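Side-chain contacts in sugar-binding transcriptional regulator, LacI family (Enterococcus faecalis, PDB 3CS3), which probably regulates transcription as a LacI-type DNA-binding repressor, its effector domain presumably responding to a sugar: residues A[108-113]-A[141-146]; A[116-121]-A[206-211]; A[121-126]-A[135-140]; A[168-173]-A[179-184]. One frame throughout, in Å; residues are numbered along the deposited sequence. Where two conformers were deposited one is given.

Interaction 1 (A[108-113]-A[141-146]); sequences QAIEQF and TRELTR
Helix-on-helix packing over one face of the four-stranded parallel sheet, in the periplasmic binding protein-like fold, brings Ile110 of helix 102-115 against Glu143 and Leu144 of helix 131-146. The backbones come nearest at Ile110 and Glu143, whose CA atoms are 7.3 Å apart. Ile110 supplies the whole contact from its side and divides it by branch. Its CG2 methyl lies 3.6 Å from Glu143 CB, so that the aliphatic root of the glutamate serves as an apolar surface. Its other branch meets Leu144 at about a right angle: CG1 is 3.8 Å from Leu144 CD2, and the CD1 tip is 4.0 Å from Leu144 CD1. Phe113 and Val121 lie next to this pair, and Ile110 also rests on Leu123 and Phe182, which carries the contact down to the sheet.

No hydrogen bond crosses between the segments; the carboxylate of Glu143 is paired along its own helix. The Glu143 chain bends at chi2 (-67°), which takes its carboxylate away from the isoleucine and toward the arginines. Arg142 contributes a long ion pair there, whereas Arg146 NH1 stands 2.7 Å from Glu143 OE2, a salt bridge whose hydrogen bond is weak, the N-H...O angle being 116°.

Interaction 2 (A[116-121]-A[206-211]); sequences VGSKKV and DIRIIG
Val116 and Ser118 stand on either side of the glycine of a Schellman motif that ends helix 102-115. Val116 faces Arg208 on strand 207-210, an outermost strand of the parallel sheet within this chain, and Ser118 comes near it. Positive phi at Gly117 (75°) turns the chain out of the helix.

Van der Waals contact comes first. Val116 and Arg208 approach from opposite directions, and the valine methyls bear on the end of the arginine obliquely: CG2 is 3.5 Å from Arg208 NH1, and CG1 is 3.8 Å from Arg208 NH2. In the arginine chi2 and chi4 are extended, and the bend at chi3 (-73°) sets the direction of the guanidinium. Phe267, from the C-terminal tail, touches both Val116 and Arg208.

Charge pairing is supplied from strand 179-183, where Asp180 OD2 forms a salt bridge with Arg208 NH2. The same carboxylate oxygen is hydrogen-bonded to Ser118 OG, which also bonds to Phe113 O; since Ser118 was modelled in two conformers, these serine bonds describe one of them. Asp180 OD2 thereby meets both segments.

Water provides the remaining bridge. One molecule accepts from Arg208 NH2 at 3.2 Å and donates to Val116 O, 3.0 Å away.

Interaction 3 (A[121-126]-A[135-140]); sequences VLLLSG and ERLAVS
Leu123, on strand 121-125, meets Leu137 and Ser140 of helix 131-146 through its two methyls, and the contact can be traced outward from its backbone. The CB bond points toward the helix, but CB itself has no partner on 135-140 within 4.2 Å. At the next step CG stands anti to the carbonyl carbon, and from this branch point the two methyls part. CD1 runs to the leucine, 3.8 Å from Leu137 CD1, the two side chains crossing at a slant. CD2 goes to the serine and ends 4.0 Å from Ser140 CB.

Leu137 gets there by its own torsions: the CB bond leaves the helix at an angle to the strand, and with chi1 at -158° and chi2 at 52° the CD1 methyl swings back to Leu123. Ser140 meets Leu123 through its methylene, while OG is engaged with its own helix. It donates to Arg136 O at 2.6 Å, tilted 32° from the carbonyl plane, while Ser140 N reaches the same oxygen at 3.0 Å from the opposite face. Two donors thus grip one carbonyl, and the buried hydroxyl is satisfied without any bond to the strand.

Further along the strand Ser125 likewise bonds locally, OG donating to Gly126 O on a lone pair in the carbonyl plane. Leu123 also packs on Tyr151 and Leu137 on Ile153, both of the neighbouring strand 151-155. Strand, covering helix and adjacent parallel strand make a beta-alpha-beta crossover, the repeating element of the Rossmann-like half-domains of periplasmic binding proteins.

Interaction 4 (A[168-173]-A[179-184]); sequences KKILSQ and VDVFAF
Ile170 and Val179 each point the CB bond toward the opposite segment and meet at a slant through single methyls, Ile170 CG2 lying 3.7 Å from Val179 CG1. Both methyls stand anti to their own backbone nitrogens, the valine with chi1 at 180°. The other branch of Ile170 extends along the strand, where its CD1 tip comes within 4.5 Å of Val181 CG2, a looser contact. Leu171 reaches the valine differently: its CB bond does not aim at the strand, but the end of the side chain comes nearer, leaving CD2 4.4 Å from Val179 CG2. Val179 is therefore flanked by one methyl from each of two consecutive residues.

Residues Val179 and Val181 project from one face of the parallel sheet in this alpha/beta half-domain, the face that helix 160-170 covers. That helix leads from strand 151-155 to strand 179-183, passing over strand 121-125 between them; accordingly Leu122 touches both Ile170 and Val179. Tyr195 and Val196 of helix 186-196 border Leu171 as well. Phe182 instead faces helix 102-115, and its ring carries Phe184 CD2 3.9 Å above one face, offset toward the rim.

Leu171 is the first residue to leave helical torsions. Just beyond it, Ser172 OG turns back to donate to Lys168 O at 2.8 Å, with a C=O...OG angle of 163°.

In the fold
All four contacts belong to one half-domain, built round the parallel sheet 151-155, 121-125, 179-183, 207-210. Interactions 1 and 3, centres 9 Å apart, share helix 131-146 and join directly: Ile110 CD1 lies 3.9 Å from Leu123 CD2. Interaction 4 packs on the other face, and its strand lies between strands 121-125 and 207-210: Leu122 N is 2.7 Å from Asp180 O, tying it to interaction 3, while Arg208 N is 2.7 Å from Val179 O, tying it to interaction 2. Phe113 CZ, 3.3 Å from Val181 O, connects interactions 1 and 4. In segment 135-140, Arg136 hydrogen-bonds a glycerol, probably from the crystallisation liquor, and makes a cation-pi contact with Phe212.

Interaction 1 (A[108-113]-A[141-146])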
loop_
_atom_site.group_PDB
_atom_site.type_symbol
_atom_site.label_atom_id
_atom_site.label_comp_id
_atom_site.label_asym_id
_atom_site.label_seq_id
_atom_site.Cartn_x
_atom_site.Cartn_y
_atom_site.Cartn_z
ATOM N N GLN A 108 -5.675 -19.558 17.396
ATOM C CA GLN A 108 -4.306 -19.349 17.858
ATOM C C GLN A 108 -4.116 -18.031 18.611
ATOM O O GLN A 108 -3.324 -17.962 19.548
ATOM C CB GLN A 108 -3.326 -19.466 16.693
ATOM C CG GLN A 108 -3.023 -20.912 16.296
ATOM C CD GLN A 108 -2.270 -21.023 14.980
ATOM O OE1 GLN A 108 -1.125 -21.482 14.943
ATOM N NE2 GLN A 108 -2.906 -20.598 13.895
ATOM N N ALA A 109 -4.856 -16.996 18.216
ATOM C CA ALA A 109 -4.779 -15.704 18.896
ATOM C C ALA A 109 -5.522 -15.724 20.216
ATOM O O ALA A 109 -5.016 -15.245 21.228
ATOM C CB ALA A 109 -5.324 -14.608 18.023
ATOM N N ILE A 110 -6.722 -16.290 20.200
ATOM C CA ILE A 110 -7.591 -16.283 21.364
ATOM C C ILE A 110 -7.111 -17.265 22.456
ATOM O O ILE A 110 -7.436 -17.100 23.635
ATOM C CB ILE A 110 -9.072 -16.496 20.945
ATOM C CG1 ILE A 110 -10.001 -15.590 21.748
ATOM C CG2 ILE A 110 -9.473 -17.952 20.994
ATOM C CD1 ILE A 110 -10.051 -14.160 21.229
ATOM N N GLU A 111 -6.307 -18.247 22.044
ATOM C CA GLU A 111 -5.638 -19.195 22.929
ATOM C C GLU A 111 -4.641 -18.486 23.829
ATOM O O GLU A 111 -4.410 -18.910 24.958
ATOM C CB GLU A 111 -4.882 -20.218 22.090
ATOM C CG GLU A 111 -4.588 -21.538 22.749
ATOM C CD GLU A 111 -4.027 -22.550 21.763
ATOM O OE1 GLU A 111 -2.888 -22.347 21.282
ATOM O OE2 GLU A 111 -4.724 -23.547 21.466
ATOM N N GLN A 112 -4.047 -17.411 23.314
ATOM C CA GLN A 112 -3.053 -16.647 24.047
ATOM C C GLN A 112 -3.691 -15.834 25.163
ATOM O O GLN A 112 -3.074 -15.638 26.219
ATOM C CB GLN A 112 -2.282 -15.721 23.104
ATOM C CG GLN A 112 -1.597 -16.423 21.948
ATOM C CD GLN A 112 -0.450 -17.293 22.401
ATOM O OE1 GLN A 112 0.371 -16.877 23.214
ATOM N NE2 GLN A 112 -0.386 -18.511 21.875
ATOM N N PHE A 113 -4.911 -15.351 24.924
ATOM C CA PHE A 113 -5.666 -14.632 25.954
ATOM C C PHE A 113 -6.103 -15.580 27.067
ATOM O O PHE A 113 -6.039 -15.222 28.240
ATOM C CB PHE A 113 -6.874 -13.907 25.367
ATOM C CG PHE A 113 -6.517 -12.809 24.400
ATOM C CD1 PHE A 113 -6.265 -11.516 24.852
ATOM C CD2 PHE A 113 -6.451 -13.067 23.028
ATOM C CE1 PHE A 113 -5.944 -10.498 23.951
ATOM C CE2 PHE A 113 -6.126 -12.070 22.123
ATOM C CZ PHE A 113 -5.869 -10.776 22.586
ATOM N N THR A 141 -15.531 -15.902 19.912
ATOM C CA THR A 141 -16.627 -15.914 20.884
ATOM C C THR A 141 -16.887 -17.312 21.458
ATOM O O THR A 141 -17.109 -17.442 22.661
ATOM C CB THR A 141 -17.933 -15.349 20.290
ATOM O OG1 THR A 141 -18.307 -16.115 19.141
ATOM C CG2 THR A 141 -17.757 -13.890 19.887
ATOM N N ARG A 142 -16.836 -18.338 20.606
ATOM C CA ARG A 142 -16.979 -19.738 21.034
ATOM C C ARG A 142 -15.926 -20.158 22.066
ATOM O O ARG A 142 -16.263 -20.757 23.093
ATOM C CB ARG A 142 -16.944 -20.682 19.826
ATOM C CG ARG A 142 -16.907 -22.175 20.163
ATOM C CD ARG A 142 -16.713 -23.043 18.921
ATOM N NE ARG A 142 -15.330 -23.058 18.439
ATOM C CZ ARG A 142 -14.924 -23.646 17.310
ATOM N NH1 ARG A 142 -13.645 -23.602 16.966
ATOM N NH2 ARG A 142 -15.789 -24.275 16.521
ATOM N N GLU A 143 -14.662 -19.829 21.802
ATOM C CA GLU A 143 -13.574 -20.201 22.709
ATOM C C GLU A 143 -13.555 -19.376 23.994
ATOM O O GLU A 143 -13.172 -19.885 25.045
ATOM C CB GLU A 143 -12.218 -20.122 22.011
ATOM C CG GLU A 143 -12.010 -21.135 20.886
ATOM C CD GLU A 143 -11.933 -22.574 21.373
ATOM O OE1 GLU A 143 -11.302 -22.828 22.424
ATOM O OE2 GLU A 143 -12.496 -23.454 20.692
ATOM N N LEU A 144 -13.961 -18.112 23.907
ATOM C CA LEU A 144 -14.026 -17.254 25.090
ATOM C C LEU A 144 -15.140 -17.702 26.034
ATOM O O LEU A 144 -14.953 -17.725 27.249
ATOM C CB LEU A 144 -14.176 -15.775 24.707
ATOM C CG LEU A 144 -12.930 -15.110 24.103
ATOM C CD1 LEU A 144 -13.249 -13.717 23.609
ATOM C CD2 LEU A 144 -11.729 -15.088 25.047
ATOM N N THR A 145 -16.282 -18.067 25.453
ATOM C CA THR A 145 -17.401 -18.672 26.175
ATOM C C THR A 145 -16.966 -19.978 26.853
ATOM O O THR A 145 -17.179 -20.161 28.055
ATOM C CB THR A 145 -18.590 -18.926 25.215
ATOM O OG1 THR A 145 -18.967 -17.689 24.596
ATOM C CG2 THR A 145 -19.797 -19.522 25.943
ATOM N N ARG A 146 -16.326 -20.853 26.075
ATOM C CA ARG A 146 -15.810 -22.143 26.539
ATOM C C ARG A 146 -14.944 -22.021 27.789
ATOM O O ARG A 146 -15.041 -22.847 28.700
ATOM C CB ARG A 146 -15.025 -22.828 25.410
ATOM C CG ARG A 146 -14.461 -24.215 25.736
ATOM C CD ARG A 146 -14.022 -24.937 24.469
ATOM N NE ARG A 146 -15.155 -25.562 23.786
ATOM C CZ ARG A 146 -15.321 -25.594 22.465
ATOM N NH1 ARG A 146 -14.440 -25.021 21.658
ATOM N NH2 ARG A 146 -16.385 -26.191 21.950
#

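Interaction 2 (A[116-121]-A[206-211])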
loop_
_atom_site.group_PDB
_atom_site.type_symbol
_atom_site.label_atom_id
_atom_site.label_comp_id
_atom_site.label_asym_id
_atom_site.label_seq_id
_atom_site.Cartn_x
_atom_site.Cartn_y
_atom_site.Cartn_z
ATOM N N VAL A 116 -3.002 -16.702 29.295
ATOM C CA VAL A 116 -2.548 -15.629 30.178
ATOM C C VAL A 116 -3.582 -15.327 31.290
ATOM O O VAL A 116 -3.300 -14.591 32.241
ATOM C CB VAL A 116 -2.167 -14.356 29.346
ATOM C CG1 VAL A 116 -3.360 -13.408 29.163
ATOM C CG2 VAL A 116 -0.989 -13.630 29.965
ATOM N N GLY A 117 -4.774 -15.907 31.164
ATOM C CA GLY A 117 -5.848 -15.707 32.133
ATOM C C GLY A 117 -6.532 -14.355 32.049
ATOM O O GLY A 117 -6.714 -13.680 33.070
ATOM N N SER A 118 -6.927 -13.973 30.835
ATOM C CA SER A 118 -7.598 -12.698 30.596
ATOM C C SER A 118 -8.935 -12.607 31.319
ATOM O O SER A 118 -9.675 -13.588 31.404
ATOM C CB SER A 118 -7.801 -12.481 29.098
ATOM O OG SER A 118 -6.555 -12.445 28.431
ATOM N N LYS A 119 -9.235 -11.420 31.837
ATOM C CA LYS A 119 -10.466 -11.174 32.582
ATOM C C LYS A 119 -11.586 -10.664 31.680
ATOM O O LYS A 119 -12.762 -10.835 31.993
ATOM C CB LYS A 119 -10.210 -10.191 33.734
ATOM C CG LYS A 119 -9.181 -10.671 34.768
ATOM C CD LYS A 119 -9.659 -11.925 35.502
ATOM C CE LYS A 119 -8.545 -12.564 36.319
ATOM N NZ LYS A 119 -8.979 -13.861 36.914
ATOM N N LYS A 120 -11.201 -10.015 30.582
ATOM C CA LYS A 120 -12.112 -9.592 29.521
ATOM C C LYS A 120 -11.296 -9.406 28.243
ATOM O O LYS A 120 -10.157 -8.932 28.286
ATOM C CB LYS A 120 -12.823 -8.275 29.870
ATOM C CG LYS A 120 -14.136 -8.080 29.110
ATOM C CD LYS A 120 -14.332 -6.654 28.614
ATOM C CE LYS A 120 -15.035 -5.777 29.635
ATOM N NZ LYS A 120 -15.551 -4.525 29.011
ATOM N N VAL A 121 -11.872 -9.788 27.108
ATOM C CA VAL A 121 -11.214 -9.605 25.824
ATOM C C VAL A 121 -12.066 -8.686 24.962
ATOM O O VAL A 121 -13.254 -8.919 24.789
ATOM C CB VAL A 121 -10.949 -10.955 25.113
ATOM C CG1 VAL A 121 -10.395 -10.740 23.701
ATOM C CG2 VAL A 121 -9.968 -11.788 25.917
ATOM N N ASP A 206 -0.284 -1.710 30.001
ATOM C CA ASP A 206 -1.619 -1.220 30.359
ATOM C C ASP A 206 -2.669 -1.684 29.363
ATOM O O ASP A 206 -3.835 -1.868 29.713
ATOM C CB ASP A 206 -1.636 0.311 30.430
ATOM C CG ASP A 206 -0.564 0.873 31.350
ATOM O OD1 ASP A 206 -0.225 0.218 32.361
ATOM O OD2 ASP A 206 -0.068 1.982 31.060
ATOM N N ILE A 207 -2.245 -1.846 28.115
ATOM C CA ILE A 207 -3.107 -2.334 27.050
ATOM C C ILE A 207 -2.362 -3.398 26.246
ATOM O O ILE A 207 -1.312 -3.132 25.661
ATOM C CB ILE A 207 -3.680 -1.171 26.163
ATOM C CG1 ILE A 207 -4.339 -1.716 24.891
ATOM C CG2 ILE A 207 -2.604 -0.123 25.839
ATOM C CD1 ILE A 207 -5.363 -0.777 24.275
ATOM N N ARG A 208 -2.900 -4.614 26.256
ATOM C CA ARG A 208 -2.275 -5.749 25.586
ATOM C C ARG A 208 -3.029 -6.091 24.303
ATOM O O ARG A 208 -4.254 -6.222 24.315
ATOM C CB ARG A 208 -2.222 -6.958 26.518
ATOM C CG ARG A 208 -1.545 -6.695 27.853
ATOM C CD ARG A 208 -1.393 -7.981 28.663
ATOM N NE ARG A 208 -2.663 -8.459 29.214
ATOM C CZ ARG A 208 -2.789 -9.519 30.009
ATOM N NH1 ARG A 208 -1.725 -10.228 30.357
ATOM N NH2 ARG A 208 -3.985 -9.874 30.457
ATOM N N ILE A 209 -2.295 -6.233 23.199
ATOM C CA ILE A 209 -2.915 -6.390 21.883
ATOM C C ILE A 209 -2.335 -7.540 21.048
ATOM O O ILE A 209 -1.140 -7.818 21.098
ATOM C CB ILE A 209 -2.930 -5.028 21.101
ATOM C CG1 ILE A 209 -3.846 -5.087 19.871
ATOM C CG2 ILE A 209 -1.522 -4.574 20.737
ATOM C CD1 ILE A 209 -4.442 -3.740 19.486
ATOM N N ILE A 210 -3.212 -8.247 20.334
ATOM C CA ILE A 210 -2.807 -9.193 19.286
ATOM C C ILE A 210 -3.550 -8.837 17.999
ATOM O O ILE A 210 -4.764 -8.618 18.018
ATOM C CB ILE A 210 -3.066 -10.676 19.666
ATOM C CG1 ILE A 210 -2.352 -11.037 20.971
ATOM C CG2 ILE A 210 -2.592 -11.619 18.545
ATOM C CD1 ILE A 210 -2.510 -12.484 21.398
ATOM N N GLY A 211 -2.811 -8.753 16.892
ATOM C CA GLY A 211 -3.391 -8.463 15.583
ATOM C C GLY A 211 -3.483 -9.690 14.687
ATOM O O GLY A 211 -3.510 -10.823 15.164
HETATM O O HOH W 1 -3.904 -11.787 32.982
#

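Interaction 3 (A[121-126]-A[135-140])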
loop_
_atom_site.group_PDB
_atom_site.type_symbol
_atom_site.label_atom_id
_atom_site.label_comp_id
_atom_site.label_asym_id
_atom_site.label_seq_id
_atom_site.Cartn_x
_atom_site.Cartn_y
_atom_site.Cartn_z
ATOM N N VAL A 121 -11.872 -9.788 27.108
ATOM C CA VAL A 121 -11.214 -9.605 25.824
ATOM C C VAL A 121 -12.066 -8.686 24.962
ATOM O O VAL A 121 -13.254 -8.919 24.789
ATOM C CB VAL A 121 -10.949 -10.955 25.113
ATOM C CG1 VAL A 121 -10.395 -10.740 23.701
ATOM C CG2 VAL A 121 -9.968 -11.788 25.917
ATOM N N LEU A 122 -11.456 -7.625 24.444
ATOM C CA LEU A 122 -12.147 -6.722 23.533
ATOM C C LEU A 122 -11.853 -7.144 22.091
ATOM O O LEU A 122 -10.697 -7.262 21.689
ATOM C CB LEU A 122 -11.779 -5.255 23.821
ATOM C CG LEU A 122 -12.334 -4.702 25.149
ATOM C CD1 LEU A 122 -11.384 -4.906 26.327
ATOM C CD2 LEU A 122 -12.673 -3.241 25.043
ATOM N N LEU A 123 -12.913 -7.418 21.337
ATOM C CA LEU A 123 -12.785 -7.953 19.988
ATOM C C LEU A 123 -13.034 -6.856 18.970
ATOM O O LEU A 123 -14.179 -6.531 18.662
ATOM C CB LEU A 123 -13.742 -9.136 19.762
ATOM C CG LEU A 123 -13.641 -10.376 20.667
ATOM C CD1 LEU A 123 -14.866 -11.271 20.490
ATOM C CD2 LEU A 123 -12.355 -11.177 20.425
ATOM N N LEU A 124 -11.948 -6.276 18.467
ATOM C CA LEU A 124 -12.026 -5.235 17.449
ATOM C C LEU A 124 -12.141 -5.909 16.082
ATOM O O LEU A 124 -11.157 -6.411 15.528
ATOM C CB LEU A 124 -10.805 -4.309 17.543
ATOM C CG LEU A 124 -10.630 -3.096 16.618
ATOM C CD1 LEU A 124 -11.929 -2.314 16.381
ATOM C CD2 LEU A 124 -9.531 -2.187 17.172
ATOM N N SER A 125 -13.363 -5.944 15.565
ATOM C CA SER A 125 -13.657 -6.683 14.355
ATOM C C SER A 125 -13.620 -5.780 13.137
ATOM O O SER A 125 -13.582 -4.557 13.269
ATOM C CB SER A 125 -15.022 -7.379 14.461
ATOM O OG SER A 125 -16.083 -6.445 14.417
ATOM N N GLY A 126 -13.619 -6.393 11.955
ATOM C CA GLY A 126 -13.847 -5.671 10.714
ATOM C C GLY A 126 -15.339 -5.609 10.427
ATOM O O GLY A 126 -16.154 -5.731 11.346
ATOM N N GLU A 135 -16.076 -15.340 10.465
ATOM C CA GLU A 135 -15.377 -16.562 10.857
ATOM C C GLU A 135 -14.501 -16.349 12.079
ATOM O O GLU A 135 -14.472 -17.196 12.969
ATOM C CB GLU A 135 -14.500 -17.060 9.710
ATOM C CG GLU A 135 -15.268 -17.550 8.523
ATOM C CD GLU A 135 -15.769 -18.962 8.701
ATOM O OE1 GLU A 135 -14.931 -19.892 8.720
ATOM O OE2 GLU A 135 -17.001 -19.138 8.812
ATOM N N ARG A 136 -13.784 -15.221 12.099
ATOM C CA ARG A 136 -12.903 -14.868 13.206
ATOM C C ARG A 136 -13.705 -14.639 14.480
ATOM O O ARG A 136 -13.293 -15.063 15.553
ATOM C CB ARG A 136 -12.061 -13.634 12.871
ATOM C CG ARG A 136 -10.788 -13.936 12.096
ATOM C CD ARG A 136 -10.189 -12.684 11.453
ATOM N NE ARG A 136 -9.526 -13.024 10.194
ATOM C CZ ARG A 136 -8.928 -12.160 9.379
ATOM N NH1 ARG A 136 -8.883 -10.864 9.670
ATOM N NH2 ARG A 136 -8.369 -12.601 8.264
ATOM N N LEU A 137 -14.861 -13.995 14.337
ATOM C CA LEU A 137 -15.778 -13.752 15.443
ATOM C C LEU A 137 -16.416 -15.035 15.975
ATOM O O LEU A 137 -16.475 -15.230 17.184
ATOM C CB LEU A 137 -16.859 -12.752 15.035
ATOM C CG LEU A 137 -17.567 -11.992 16.148
ATOM C CD1 LEU A 137 -16.559 -11.344 17.080
ATOM C CD2 LEU A 137 -18.485 -10.950 15.532
ATOM N N ALA A 138 -16.862 -15.909 15.075
ATOM C CA ALA A 138 -17.532 -17.162 15.456
ATOM C C ALA A 138 -16.643 -18.079 16.283
ATOM O O ALA A 138 -17.117 -18.783 17.170
ATOM C CB ALA A 138 -18.036 -17.901 14.224
ATOM N N VAL A 139 -15.352 -18.054 15.987
ATOM C CA VAL A 139 -14.381 -18.896 16.670
ATOM C C VAL A 139 -13.880 -18.245 17.967
ATOM O O VAL A 139 -13.688 -18.935 18.976
ATOM C CB VAL A 139 -13.247 -19.304 15.689
ATOM C CG1 VAL A 139 -11.913 -19.504 16.390
ATOM C CG2 VAL A 139 -13.657 -20.557 14.953
ATOM N N SER A 140 -13.698 -16.922 17.932
ATOM C CA SER A 140 -13.256 -16.147 19.092
ATOM C C SER A 140 -14.270 -16.215 20.226
ATOM O O SER A 140 -13.908 -16.555 21.349
ATOM C CB SER A 140 -13.014 -14.684 18.716
ATOM O OG SER A 140 -12.011 -14.568 17.731
#

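Interaction 4 (A[168-173]-A[179-184])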
loop_
_atom_site.group_PDB
_atom_site.type_symbol
_atom_site.label_atom_id
_atom_site.label_comp_id
_atom_site.label_asym_id
_atom_site.label_seq_id
_atom_site.Cartn_x
_atom_site.Cartn_y
_atom_site.Cartn_z
ATOM N N LYS A 168 -10.184 5.164 21.217
ATOM C CA LYS A 168 -10.762 6.333 21.879
ATOM C C LYS A 168 -12.034 5.954 22.637
ATOM O O LYS A 168 -12.274 6.449 23.738
ATOM C CB LYS A 168 -11.049 7.450 20.864
ATOM C CG LYS A 168 -11.305 8.823 21.497
ATOM C CD LYS A 168 -11.422 9.939 20.462
ATOM C CE LYS A 168 -12.853 10.093 19.956
ATOM N NZ LYS A 168 -13.049 11.375 19.222
ATOM N N LYS A 169 -12.830 5.067 22.042
ATOM C CA LYS A 169 -14.055 4.564 22.660
ATOM C C LYS A 169 -13.749 3.636 23.840
ATOM O O LYS A 169 -14.403 3.725 24.878
ATOM C CB LYS A 169 -14.929 3.859 21.614
ATOM C CG LYS A 169 -16.311 3.427 22.109
ATOM C CD LYS A 169 -17.352 3.355 20.983
ATOM C CE LYS A 169 -17.291 2.048 20.188
ATOM N NZ LYS A 169 -16.352 2.109 19.026
ATOM N N ILE A 170 -12.748 2.770 23.675
ATOM C CA ILE A 170 -12.319 1.819 24.708
ATOM C C ILE A 170 -11.791 2.528 25.952
ATOM O O ILE A 170 -12.224 2.235 27.070
ATOM C CB ILE A 170 -11.232 0.844 24.173
ATOM C CG1 ILE A 170 -11.831 -0.124 23.156
ATOM C CG2 ILE A 170 -10.599 0.045 25.303
ATOM C CD1 ILE A 170 -10.800 -0.844 22.302
ATOM N N LEU A 171 -10.879 3.477 25.746
ATOM C CA LEU A 171 -10.158 4.112 26.848
ATOM C C LEU A 171 -10.895 5.300 27.477
ATOM O O LEU A 171 -10.336 6.011 28.317
ATOM C CB LEU A 171 -8.742 4.507 26.410
ATOM C CG LEU A 171 -7.805 3.378 25.961
ATOM C CD1 LEU A 171 -6.566 3.944 25.282
ATOM C CD2 LEU A 171 -7.422 2.458 27.118
ATOM N N SER A 172 -12.145 5.507 27.066
ATOM C CA SER A 172 -13.046 6.438 27.741
ATOM C C SER A 172 -13.744 5.724 28.898
ATOM O O SER A 172 -13.671 6.172 30.044
ATOM C CB SER A 172 -14.079 7.006 26.765
ATOM O OG SER A 172 -13.476 7.891 25.839
ATOM N N GLN A 173 -14.407 4.609 28.584
ATOM C CA GLN A 173 -15.088 3.774 29.576
ATOM C C GLN A 173 -14.089 3.026 30.461
ATOM O O GLN A 173 -13.046 2.582 29.971
ATOM C CB GLN A 173 -16.027 2.773 28.891
ATOM C CG GLN A 173 -17.363 3.359 28.455
ATOM C CD GLN A 173 -17.302 4.012 27.087
ATOM O OE1 GLN A 173 -17.142 3.336 26.072
ATOM N NE2 GLN A 173 -17.438 5.334 27.055
ATOM N N VAL A 179 -6.100 -3.795 29.657
ATOM C CA VAL A 179 -7.085 -3.848 28.576
ATOM C C VAL A 179 -6.596 -4.827 27.505
ATOM O O VAL A 179 -5.579 -4.590 26.859
ATOM C CB VAL A 179 -7.335 -2.456 27.942
ATOM C CG1 VAL A 179 -8.359 -2.552 26.815
ATOM C CG2 VAL A 179 -7.798 -1.459 28.988
ATOM N N ASP A 180 -7.322 -5.926 27.326
ATOM C CA ASP A 180 -6.923 -6.953 26.369
ATOM C C ASP A 180 -7.711 -6.840 25.076
ATOM O O ASP A 180 -8.942 -6.894 25.085
ATOM C CB ASP A 180 -7.037 -8.343 26.992
ATOM C CG ASP A 180 -6.009 -8.568 28.089
ATOM O OD1 ASP A 180 -5.138 -7.693 28.279
ATOM O OD2 ASP A 180 -6.062 -9.619 28.758
ATOM N N VAL A 181 -6.987 -6.654 23.971
ATOM C CA VAL A 181 -7.589 -6.424 22.659
ATOM C C VAL A 181 -7.129 -7.453 21.626
ATOM O O VAL A 181 -5.929 -7.686 21.455
ATOM C CB VAL A 181 -7.282 -4.995 22.112
ATOM C CG1 VAL A 181 -8.018 -4.748 20.789
ATOM C CG2 VAL A 181 -7.660 -3.913 23.130
ATOM N N PHE A 182 -8.091 -8.072 20.951
ATOM C CA PHE A 182 -7.804 -8.845 19.754
ATOM C C PHE A 182 -8.300 -8.023 18.572
ATOM O O PHE A 182 -9.506 -7.912 18.342
ATOM C CB PHE A 182 -8.452 -10.233 19.822
ATOM C CG PHE A 182 -8.250 -11.084 18.588
ATOM C CD1 PHE A 182 -7.115 -10.951 17.781
ATOM C CD2 PHE A 182 -9.184 -12.063 18.261
ATOM C CE1 PHE A 182 -6.946 -11.741 16.646
ATOM C CE2 PHE A 182 -9.016 -12.868 17.132
ATOM C CZ PHE A 182 -7.895 -12.705 16.323
ATOM N N ALA A 183 -7.350 -7.405 17.867
ATOM C CA ALA A 183 -7.637 -6.641 16.657
ATOM C C ALA A 183 -7.650 -7.615 15.492
ATOM O O ALA A 183 -6.752 -8.444 15.368
ATOM C CB ALA A 183 -6.598 -5.571 16.450
ATOM N N PHE A 184 -8.679 -7.527 14.654
ATOM C CA PHE A 184 -8.906 -8.535 13.614
ATOM C C PHE A 184 -7.989 -8.337 12.410
ATOM O O PHE A 184 -7.835 -9.248 11.592
ATOM C CB PHE A 184 -10.388 -8.604 13.207
ATOM C CG PHE A 184 -11.253 -9.442 14.142
ATOM C CD1 PHE A 184 -12.485 -9.930 13.709
ATOM C CD2 PHE A 184 -10.834 -9.756 15.442
ATOM C CE1 PHE A 184 -13.296 -10.689 14.556
ATOM C CE2 PHE A 184 -11.635 -10.519 16.292
ATOM C CZ PHE A 184 -12.864 -10.993 15.847
#